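Cell division control protein 4 (Saccharomyces cerevisiae, PDB 3V7D) recognises phosphorylated target proteins such as the CDK inhibitor SIC1 and directs their ubiquitination as the substrate-binding F-box subunit of an SCF ubiquitin ligase. Local coordinates at residues V206-Y214 with V273-V283; F71-Y82 with Q87-E97. The protein carries 1 engineered substitution. All coordinates share one frame; numbering follows the deposited sequence.

How the interactions relate
Interaction 2 comes first along the chain and closes before interaction 1 opens. It joins helix 71-81 to helix 87-106, two helices that precede strand 113-118. Interaction 1 belongs to the WD40 beta-propeller. It sets the first strand of WD repeat 3 against that of WD repeat 4, in two separate four-stranded sheets. The two contacts share no helix or strand. The centres of interactions 1 and 2 are about 31 Å apart, and the nearest atoms of interactions 1 and 2 about 11 Å. Interaction 1 adjoins the bound peptide, while interaction 2 borders the chain of another protein. This is consistent with interaction 1 lying on the substrate-reading side and interaction 2 near the junction with the ligase.

Interaction 1. Residues V206-Y214 with V273-V283; sequences VRCLDIVEY and VRTVSGHGNIV
Strands 206-213 and 273-279 run side by side in the same direction, 8° from parallel and 5.9 Å apart at their closest. Arg207 faces Arg274 at one end and Tyr214 faces Gly280 at the other. Each strand starts with a classic beta bulge, at Arg207-Cys208 and at Arg274-Thr275. The two arginines have matching shapes. The Arg207 chain bends at its second torsion (chi2 59°), which lays its guanidinium flat on that of Arg274, with centres 3.6 Å apart and planes 26° apart. Arg207 NH2 hydrogen-bonds a modified side chain of the bound peptide, and Arg274 packs on such a side chain, consistent with a phosphate-reading site. With an alanine in place of Arg207, that peptide group would probably lose a donor and the Arg274 guanidinium its stacking partner. Cys208 SG rests 3.6 Å from Val276 CG1. Asp210 OD2 accepts a hydrogen bond from Gly278 N at 2.9 Å, met on the anti side but tilted out of the carboxylate plane. One water lies 2.9 Å from both Ile211 O and Gly278 O. Val212 CG1 lies 3.5 Å from Gly278 C, where any side chain on the glycine would clash. At the far end, Gly280 lies in a type II' turn. Asn281 puts CB 3.4 Å from the Tyr214 ring centroid, a CH-pi contact over the face. These are the innermost strands of adjacent propeller blades. Leu209 packs back on strand 165-170 of the preceding blade. Thr275 OG1 and Ser277 OG carry the pattern forward, bonding Thr316 N and Tyr318 N of strand 313-319.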
loop_
_atom_site.group_PDB
_atom_site.type_symbol
_atom_site.label_atom_id
_atom_site.label_comp_id
_atom_site.label_asym_id
_atom_site.label_seq_id
_atom_site.Cartn_x
_atom_site.Cartn_y
_atom_site.Cartn_z
ATOM N N VAL B 206 26.882 -4.605 16.991
ATOM C CA VAL B 206 25.489 -4.204 16.835
ATOM C C VAL B 206 24.965 -4.818 15.541
ATOM O O VAL B 206 25.371 -4.422 14.453
ATOM C CB VAL B 206 25.330 -2.674 16.780
ATOM C CG1 VAL B 206 23.861 -2.301 16.702
ATOM C CG2 VAL B 206 25.982 -2.023 17.999
ATOM N N ARG B 207 24.068 -5.791 15.667
ATOM C CA ARG B 207 23.648 -6.597 14.522
ATOM C C ARG B 207 22.429 -6.041 13.793
ATOM O O ARG B 207 22.284 -6.220 12.586
ATOM C CB ARG B 207 23.366 -8.034 14.963
ATOM C CG ARG B 207 23.187 -9.005 13.814
ATOM C CD ARG B 207 24.424 -9.031 12.936
ATOM N NE ARG B 207 24.288 -9.957 11.817
ATOM C CZ ARG B 207 23.743 -9.638 10.647
ATOM N NH1 ARG B 207 23.276 -8.411 10.441
ATOM N NH2 ARG B 207 23.666 -10.545 9.682
ATOM N N CYS B 208 21.552 -5.372 14.531
ATOM C CA CYS B 208 20.299 -4.885 13.975
ATOM C C CYS B 208 19.810 -3.710 14.806
ATOM O O CYS B 208 20.315 -3.482 15.907
ATOM C CB CYS B 208 19.251 -6.002 13.992
ATOM S SG CYS B 208 18.870 -6.643 15.663
ATOM N N LEU B 209 18.834 -2.970 14.286
ATOM C CA LEU B 209 18.259 -1.851 15.031
ATOM C C LEU B 209 16.955 -1.330 14.429
ATOM O O LEU B 209 16.686 -1.514 13.241
ATOM C CB LEU B 209 19.279 -0.712 15.192
ATOM C CG LEU B 209 19.588 0.244 14.041
ATOM C CD1 LEU B 209 18.789 1.521 14.195
ATOM C CD2 LEU B 209 21.072 0.561 13.999
ATOM N N ASP B 210 16.147 -0.685 15.266
ATOM C CA ASP B 210 14.914 -0.046 14.823
ATOM C C ASP B 210 14.702 1.238 15.614
ATOM O O ASP B 210 15.296 1.420 16.676
ATOM C CB ASP B 210 13.718 -0.978 15.027
ATOM C CG ASP B 210 12.541 -0.632 14.126
ATOM O OD1 ASP B 210 12.557 0.448 13.492
ATOM O OD2 ASP B 210 11.594 -1.444 14.056
ATOM N N ILE B 211 13.860 2.126 15.092
ATOM C CA ILE B 211 13.501 3.352 15.795
ATOM C C ILE B 211 11.992 3.432 15.961
ATOM O O ILE B 211 11.246 3.283 14.992
ATOM C CB ILE B 211 13.971 4.605 15.040
ATOM C CG1 ILE B 211 15.484 4.564 14.808
ATOM C CG2 ILE B 211 13.580 5.866 15.807
ATOM C CD1 ILE B 211 16.007 5.754 14.028
ATOM N N VAL B 212 11.537 3.664 17.187
ATOM C CA VAL B 212 10.106 3.766 17.447
ATOM C C VAL B 212 9.755 5.123 18.035
ATOM O O VAL B 212 10.605 5.789 18.623
ATOM C CB VAL B 212 9.624 2.661 18.397
ATOM C CG1 VAL B 212 9.935 1.292 17.812
ATOM C CG2 VAL B 212 10.263 2.821 19.774
ATOM N N GLU B 213 8.506 5.538 17.862
ATOM C CA GLU B 213 8.028 6.763 18.486
ATOM C C GLU B 213 6.868 6.447 19.420
ATOM O O GLU B 213 5.842 5.913 18.998
ATOM C CB GLU B 213 7.596 7.789 17.438
ATOM C CG GLU B 213 7.209 9.136 18.036
ATOM C CD GLU B 213 6.817 10.161 16.990
ATOM O OE1 GLU B 213 6.762 9.807 15.792
ATOM O OE2 GLU B 213 6.563 11.324 17.368
ATOM N N TYR B 214 7.036 6.770 20.695
ATOM C CA TYR B 214 5.991 6.520 21.674
ATOM C C TYR B 214 5.733 7.788 22.479
ATOM O O TYR B 214 6.650 8.314 23.108
ATOM C CB TYR B 214 6.390 5.359 22.591
ATOM C CG TYR B 214 5.346 5.024 23.630
ATOM C CD1 TYR B 214 4.090 4.561 23.257
ATOM C CD2 TYR B 214 5.616 5.168 24.984
ATOM C CE1 TYR B 214 3.132 4.259 24.201
ATOM C CE2 TYR B 214 4.665 4.867 25.937
ATOM C CZ TYR B 214 3.425 4.412 25.540
ATOM O OH TYR B 214 2.474 4.111 26.489
ATOM N N VAL B 273 21.182 -11.319 19.022
ATOM C CA VAL B 273 19.915 -10.743 18.598
ATOM C C VAL B 273 20.019 -10.385 17.123
ATOM O O VAL B 273 20.669 -9.405 16.752
ATOM C CB VAL B 273 19.542 -9.498 19.416
ATOM C CG1 VAL B 273 18.230 -8.914 18.912
ATOM C CG2 VAL B 273 19.439 -9.854 20.896
ATOM N N ARG B 274 19.379 -11.200 16.293
ATOM C CA ARG B 274 19.544 -11.135 14.848
ATOM C C ARG B 274 18.620 -10.118 14.186
ATOM O O ARG B 274 18.986 -9.490 13.196
ATOM C CB ARG B 274 19.298 -12.520 14.244
ATOM C CG ARG B 274 19.518 -12.603 12.747
ATOM C CD ARG B 274 20.924 -12.168 12.370
ATOM N NE ARG B 274 21.203 -12.448 10.967
ATOM C CZ ARG B 274 20.877 -11.637 9.967
ATOM N NH1 ARG B 274 20.268 -10.486 10.214
ATOM N NH2 ARG B 274 21.168 -11.976 8.717
ATOM N N THR B 275 17.422 -9.961 14.730
ATOM C CA THR B 275 16.421 -9.112 14.099
ATOM C C THR B 275 15.565 -8.386 15.131
ATOM O O THR B 275 15.354 -8.881 16.236
ATOM C CB THR B 275 15.510 -9.932 13.170
ATOM O OG1 THR B 275 14.448 -9.103 12.685
ATOM C CG2 THR B 275 14.921 -11.120 13.921
ATOM N N VAL B 276 15.078 -7.210 14.760
ATOM C CA VAL B 276 14.261 -6.410 15.660
ATOM C C VAL B 276 13.220 -5.612 14.867
ATOM O O VAL B 276 13.504 -5.103 13.783
ATOM C CB VAL B 276 15.140 -5.473 16.516
ATOM C CG1 VAL B 276 15.913 -4.511 15.633
ATOM C CG2 VAL B 276 14.304 -4.716 17.527
ATOM N N SER B 277 12.008 -5.527 15.404
ATOM C CA SER B 277 10.921 -4.820 14.738
ATOM C C SER B 277 9.985 -4.236 15.784
ATOM O O SER B 277 9.452 -4.965 16.617
ATOM C CB SER B 277 10.152 -5.774 13.818
ATOM O OG SER B 277 8.998 -5.156 13.273
ATOM N N GLY B 278 9.787 -2.924 15.747
ATOM C CA GLY B 278 8.953 -2.277 16.745
ATOM C C GLY B 278 8.022 -1.198 16.226
ATOM O O GLY B 278 8.194 -0.683 15.122
ATOM N N HIS B 279 7.027 -0.864 17.040
ATOM C CA HIS B 279 6.123 0.245 16.769
ATOM C C HIS B 279 5.532 0.719 18.091
ATOM O O HIS B 279 5.083 -0.093 18.902
ATOM C CB HIS B 279 5.007 -0.180 15.818
ATOM C CG HIS B 279 4.024 0.909 15.517
ATOM N ND1 HIS B 279 4.112 1.700 14.391
ATOM C CD2 HIS B 279 2.935 1.339 16.197
ATOM C CE1 HIS B 279 3.117 2.570 14.390
ATOM N NE2 HIS B 279 2.389 2.372 15.475
ATOM N N GLY B 280 5.531 2.031 18.308
ATOM C CA GLY B 280 5.102 2.578 19.579
ATOM C C GLY B 280 5.974 2.039 20.697
ATOM O O GLY B 280 7.192 1.964 20.548
ATOM N N ASN B 281 5.356 1.640 21.805
ATOM C CA ASN B 281 6.100 1.134 22.957
ATOM C C ASN B 281 6.399 -0.360 22.873
ATOM O O ASN B 281 7.051 -0.917 23.754
ATOM C CB ASN B 281 5.360 1.440 24.264
ATOM C CG ASN B 281 4.030 0.712 24.369
ATOM O OD1 ASN B 281 3.234 0.706 23.429
ATOM N ND2 ASN B 281 3.785 0.089 25.515
ATOM N N ILE B 282 5.917 -1.007 21.817
ATOM C CA ILE B 282 6.120 -2.441 21.655
ATOM C C ILE B 282 7.228 -2.758 20.657
ATOM O O ILE B 282 7.218 -2.272 19.525
ATOM C CB ILE B 282 4.830 -3.149 21.219
ATOM C CG1 ILE B 282 3.738 -2.941 22.265
ATOM C CG2 ILE B 282 5.084 -4.635 21.026
ATOM C CD1 ILE B 282 4.061 -3.567 23.605
ATOM N N VAL B 283 8.183 -3.574 21.092
ATOM C CA VAL B 283 9.291 -3.993 20.246
ATOM C C VAL B 283 9.483 -5.502 20.333
ATOM O O VAL B 283 9.478 -6.072 21.422
ATOM C CB VAL B 283 10.605 -3.294 20.651
ATOM C CG1 VAL B 283 11.763 -3.821 19.827
ATOM C CG2 VAL B 283 10.484 -1.786 20.488
HETATM O O HOH W 1 9.450 1.505 13.658
#

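Interaction 2. Residues F71-Y82 with Q87-E97; sequences FNSLNLKLSQKY and QQDRLRLSFLE
Arg90 reaches across from helix 87-97 to the C-terminal end of helix 71-81, and the two helices cross at nearly a right angle. Its CB meets Leu78 CB at 4.1 Å. CG lies opposite the carbonyl carbon (chi1 -77°), and the extended chain beyond it runs past Tyr82, with CG 4.0 Å from Tyr82 CB. CD then passes close to Leu78 O. NE donates to Tyr82 O at 2.9 Å, with an N-H...O angle of 158°. Arg90 NH2 donates to Tyr82 O as well, at 3.2 Å, less straight at 136°. Both bonds lie near the guanidinium plane, so the group grips the carbonyl side-on. Ser79 CA covers one guanidinium face. NH1 donates to a water that also donates to Asn75 O. Beside this polar grip, Leu91 fits as a knob into the hole formed by Phe71, Leu74, Asn75 and Leu78. Its CD1 touches the edge of the Phe71 ring, 3.7 Å from CZ. Leu78 CD1 packs on Ser94 CB as well. Near the end of helix 71-81, Lys81 NZ and Glu97 OE1 form a salt bridge at 3.3 Å. Leu91 also packs on Leu60 of helix 53-62, and Leu93 touches the backbone of another protein chain, probably Skp1. The chemistry is thus divided: the apolar knob packs against Phe71 to Leu78, and charged groups gather at Ser79 to Tyr82. Tyr82 is the first residue to leave helical geometry, and its carbonyl is held by two donors. The partial negative charge of that helix end would probably also favour the cationic group.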
loop_
_atom_site.group_PDB
_atom_site.type_symbol
_atom_site.label_atom_id
_atom_site.label_comp_id
_atom_site.label_asym_id
_atom_site.label_seq_id
_atom_site.Cartn_x
_atom_site.Cartn_y
_atom_site.Cartn_z
ATOM N N PHE B 71 -5.086 6.721 4.347
ATOM C CA PHE B 71 -5.708 7.800 3.587
ATOM C C PHE B 71 -5.415 9.190 4.149
ATOM O O PHE B 71 -5.016 10.085 3.408
ATOM C CB PHE B 71 -7.216 7.576 3.479
ATOM C CG PHE B 71 -7.906 8.527 2.546
ATOM C CD1 PHE B 71 -7.545 8.591 1.209
ATOM C CD2 PHE B 71 -8.925 9.348 3.000
ATOM C CE1 PHE B 71 -8.180 9.463 0.346
ATOM C CE2 PHE B 71 -9.567 10.220 2.140
ATOM C CZ PHE B 71 -9.193 10.278 0.812
ATOM N N ASN B 72 -5.610 9.362 5.453
ATOM C CA ASN B 72 -5.335 10.638 6.109
ATOM C C ASN B 72 -3.906 11.138 5.900
ATOM O O ASN B 72 -3.688 12.319 5.632
ATOM C CB ASN B 72 -5.652 10.558 7.604
ATOM C CG ASN B 72 -7.139 10.635 7.887
ATOM O OD1 ASN B 72 -7.902 11.199 7.100
ATOM N ND2 ASN B 72 -7.561 10.070 9.015
ATOM N N SER B 73 -2.936 10.241 6.027
ATOM C CA SER B 73 -1.541 10.604 5.805
ATOM C C SER B 73 -1.288 10.991 4.345
ATOM O O SER B 73 -0.459 11.859 4.060
ATOM C CB SER B 73 -0.612 9.466 6.234
ATOM O OG SER B 73 0.619 9.524 5.531
ATOM N N LEU B 74 -2.002 10.349 3.424
ATOM C CA LEU B 74 -1.879 10.689 2.009
ATOM C C LEU B 74 -2.422 12.087 1.755
ATOM O O LEU B 74 -1.770 12.901 1.105
ATOM C CB LEU B 74 -2.614 9.685 1.116
ATOM C CG LEU B 74 -2.601 10.079 -0.369
ATOM C CD1 LEU B 74 -1.199 9.940 -0.951
ATOM C CD2 LEU B 74 -3.614 9.286 -1.187
ATOM N N ASN B 75 -3.619 12.348 2.278
ATOM C CA ASN B 75 -4.282 13.643 2.131
ATOM C C ASN B 75 -3.432 14.812 2.598
ATOM O O ASN B 75 -3.323 15.823 1.908
ATOM C CB ASN B 75 -5.609 13.656 2.889
ATOM C CG ASN B 75 -6.791 13.446 1.980
ATOM O OD1 ASN B 75 -6.777 13.864 0.823
ATOM N ND2 ASN B 75 -7.825 12.791 2.494
ATOM N N LEU B 76 -2.836 14.659 3.775
ATOM C CA LEU B 76 -1.968 15.681 4.341
ATOM C C LEU B 76 -0.747 15.928 3.457
ATOM O O LEU B 76 -0.401 17.072 3.149
ATOM C CB LEU B 76 -1.515 15.262 5.737
ATOM C CG LEU B 76 -0.706 16.327 6.472
ATOM C CD1 LEU B 76 -1.549 17.576 6.673
ATOM C CD2 LEU B 76 -0.226 15.787 7.791
ATOM N N LYS B 77 -0.094 14.842 3.057
ATOM C CA LYS B 77 1.038 14.907 2.142
ATOM C C LYS B 77 0.661 15.629 0.840
ATOM O O LYS B 77 1.438 16.431 0.310
ATOM C CB LYS B 77 1.539 13.492 1.850
ATOM C CG LYS B 77 2.784 13.423 0.990
ATOM C CD LYS B 77 3.285 11.984 0.869
ATOM C CE LYS B 77 3.230 11.464 -0.571
ATOM N NZ LYS B 77 3.653 10.031 -0.676
ATOM N N LEU B 78 -0.543 15.350 0.341
ATOM C CA LEU B 78 -1.054 16.007 -0.864
ATOM C C LEU B 78 -1.315 17.504 -0.651
ATOM O O LEU B 78 -1.103 18.320 -1.551
ATOM C CB LEU B 78 -2.319 15.303 -1.369
ATOM C CG LEU B 78 -2.087 13.948 -2.042
ATOM C CD1 LEU B 78 -3.396 13.333 -2.522
ATOM C CD2 LEU B 78 -1.104 14.094 -3.198
ATOM N N SER B 79 -1.771 17.855 0.546
ATOM C CA SER B 79 -2.017 19.249 0.883
ATOM C C SER B 79 -0.709 20.032 0.934
ATOM O O SER B 79 -0.647 21.187 0.509
ATOM C CB SER B 79 -2.739 19.359 2.222
ATOM O OG SER B 79 -2.955 20.716 2.559
ATOM N N GLN B 80 0.328 19.392 1.463
ATOM C CA GLN B 80 1.655 19.988 1.529
ATOM C C GLN B 80 2.211 20.203 0.125
ATOM O O GLN B 80 2.837 21.222 -0.157
ATOM C CB GLN B 80 2.603 19.094 2.340
ATOM C CG GLN B 80 2.208 18.920 3.809
ATOM C CD GLN B 80 3.087 17.920 4.551
ATOM O OE1 GLN B 80 3.806 17.127 3.939
ATOM N NE2 GLN B 80 3.030 17.954 5.878
ATOM N N LYS B 81 1.969 19.237 -0.755
ATOM C CA LYS B 81 2.470 19.300 -2.123
ATOM C C LYS B 81 1.645 20.257 -2.984
ATOM O O LYS B 81 2.204 21.046 -3.748
ATOM C CB LYS B 81 2.489 17.902 -2.748
ATOM C CG LYS B 81 3.147 17.836 -4.115
ATOM C CD LYS B 81 3.147 16.412 -4.655
ATOM C CE LYS B 81 3.744 16.347 -6.054
ATOM N NZ LYS B 81 3.668 14.976 -6.634
ATOM N N TYR B 82 0.322 20.193 -2.850
ATOM C CA TYR B 82 -0.575 21.056 -3.623
ATOM C C TYR B 82 -1.451 21.940 -2.735
ATOM O O TYR B 82 -2.653 21.695 -2.609
ATOM C CB TYR B 82 -1.489 20.210 -4.509
ATOM C CG TYR B 82 -0.779 19.250 -5.433
ATOM C CD1 TYR B 82 -0.202 19.688 -6.618
ATOM C CD2 TYR B 82 -0.708 17.898 -5.131
ATOM C CE1 TYR B 82 0.437 18.807 -7.467
ATOM C CE2 TYR B 82 -0.072 17.009 -5.974
ATOM C CZ TYR B 82 0.498 17.467 -7.140
ATOM O OH TYR B 82 1.131 16.579 -7.977
ATOM N N GLN B 87 -9.315 19.178 -2.218
ATOM C CA GLN B 87 -9.031 17.791 -1.883
ATOM C C GLN B 87 -9.334 16.872 -3.058
ATOM O O GLN B 87 -8.579 15.946 -3.332
ATOM C CB GLN B 87 -9.824 17.340 -0.660
ATOM C CG GLN B 87 -9.541 15.895 -0.276
ATOM C CD GLN B 87 -10.128 15.523 1.063
ATOM O OE1 GLN B 87 -9.398 15.291 2.025
ATOM N NE2 GLN B 87 -11.454 15.463 1.137
ATOM N N GLN B 88 -10.437 17.143 -3.751
ATOM C CA GLN B 88 -10.848 16.332 -4.894
ATOM C C GLN B 88 -9.797 16.354 -6.002
ATOM O O GLN B 88 -9.417 15.309 -6.528
ATOM C CB GLN B 88 -12.194 16.808 -5.448
ATOM C CG GLN B 88 -13.373 16.662 -4.489
ATOM C CD GLN B 88 -13.575 17.888 -3.597
ATOM O OE1 GLN B 88 -12.648 18.658 -3.360
ATOM N NE2 GLN B 88 -14.798 18.069 -3.110
ATOM N N ASP B 89 -9.329 17.547 -6.348
ATOM C CA ASP B 89 -8.339 17.700 -7.404
ATOM C C ASP B 89 -6.990 17.106 -6.984
ATOM O O ASP B 89 -6.276 16.539 -7.810
ATOM C CB ASP B 89 -8.188 19.174 -7.804
ATOM C CG ASP B 89 -9.437 19.731 -8.486
ATOM O OD1 ASP B 89 -10.228 18.943 -9.052
ATOM O OD2 ASP B 89 -9.625 20.964 -8.461
ATOM N N ARG B 90 -6.654 17.240 -5.703
ATOM C CA ARG B 90 -5.443 16.642 -5.157
ATOM C C ARG B 90 -5.470 15.137 -5.382
ATOM O O ARG B 90 -4.498 14.555 -5.870
ATOM C CB ARG B 90 -5.321 16.922 -3.656
ATOM C CG ARG B 90 -4.853 18.318 -3.294
ATOM C CD ARG B 90 -4.962 18.555 -1.790
ATOM N NE ARG B 90 -4.604 19.923 -1.419
ATOM C CZ ARG B 90 -5.006 20.523 -0.302
ATOM N NH1 ARG B 90 -5.788 19.877 0.554
ATOM N NH2 ARG B 90 -4.634 21.770 -0.042
ATOM N N LEU B 91 -6.592 14.516 -5.027
ATOM C CA LEU B 91 -6.745 13.073 -5.138
ATOM C C LEU B 91 -6.754 12.611 -6.597
ATOM O O LEU B 91 -6.227 11.546 -6.921
ATOM C CB LEU B 91 -8.016 12.609 -4.424
ATOM C CG LEU B 91 -8.030 12.718 -2.895
ATOM C CD1 LEU B 91 -9.364 12.245 -2.359
ATOM C CD2 LEU B 91 -6.894 11.917 -2.260
ATOM N N ARG B 92 -7.357 13.410 -7.473
ATOM C CA ARG B 92 -7.367 13.093 -8.896
ATOM C C ARG B 92 -5.952 13.156 -9.473
ATOM O O ARG B 92 -5.526 12.249 -10.185
ATOM C CB ARG B 92 -8.313 14.024 -9.671
ATOM C CG ARG B 92 -8.142 13.949 -11.197
ATOM C CD ARG B 92 -9.294 14.620 -11.949
ATOM N NE ARG B 92 -9.530 15.987 -11.494
ATOM C CZ ARG B 92 -8.951 17.057 -12.027
ATOM N NH1 ARG B 92 -8.104 16.915 -13.037
ATOM N NH2 ARG B 92 -9.217 18.265 -11.548
ATOM N N LEU B 93 -5.222 14.221 -9.154
ATOM C CA LEU B 93 -3.850 14.363 -9.641
ATOM C C LEU B 93 -2.944 13.250 -9.110
ATOM O O LEU B 93 -2.096 12.727 -9.833
ATOM C CB LEU B 93 -3.273 15.736 -9.286
ATOM C CG LEU B 93 -3.892 16.962 -9.979
ATOM C CD1 LEU B 93 -2.886 18.106 -10.024
ATOM C CD2 LEU B 93 -4.416 16.647 -11.381
ATOM N N SER B 94 -3.130 12.896 -7.844
ATOM C CA SER B 94 -2.385 11.802 -7.246
ATOM C C SER B 94 -2.691 10.510 -7.994
ATOM O O SER B 94 -1.789 9.728 -8.293
ATOM C CB SER B 94 -2.755 11.647 -5.768
ATOM O OG SER B 94 -2.058 10.566 -5.173
ATOM N N PHE B 95 -3.965 10.293 -8.308
ATOM C CA PHE B 95 -4.354 9.051 -8.954
ATOM C C PHE B 95 -3.749 8.936 -10.347
ATOM O O PHE B 95 -3.235 7.881 -10.726
ATOM C CB PHE B 95 -5.872 8.901 -9.043
ATOM C CG PHE B 95 -6.289 7.639 -9.725
ATOM C CD1 PHE B 95 -6.429 6.462 -9.002
ATOM C CD2 PHE B 95 -6.502 7.613 -11.095
ATOM C CE1 PHE B 95 -6.786 5.293 -9.631
ATOM C CE2 PHE B 95 -6.857 6.447 -11.728
ATOM C CZ PHE B 95 -7.001 5.284 -10.996
ATOM N N LEU B 96 -3.825 10.023 -11.106
ATOM C CA LEU B 96 -3.331 10.033 -12.478
ATOM C C LEU B 96 -1.828 9.789 -12.524
ATOM O O LEU B 96 -1.343 9.038 -13.367
ATOM C CB LEU B 96 -3.687 11.348 -13.175
ATOM C CG LEU B 96 -5.174 11.517 -13.504
ATOM C CD1 LEU B 96 -5.452 12.893 -14.089
ATOM C CD2 LEU B 96 -5.638 10.423 -14.459
ATOM N N GLU B 97 -1.101 10.419 -11.611
ATOM C CA GLU B 97 0.340 10.211 -11.519
ATOM C C GLU B 97 0.656 8.757 -11.161
ATOM O O GLU B 97 1.507 8.124 -11.789
ATOM C CB GLU B 97 0.973 11.170 -10.503
ATOM C CG GLU B 97 2.455 10.911 -10.274
ATOM C CD GLU B 97 3.148 12.020 -9.498
ATOM O OE1 GLU B 97 2.488 12.687 -8.673
ATOM O OE2 GLU B 97 4.360 12.226 -9.718
HETATM O O HOH W 2 -5.819 17.114 1.084
#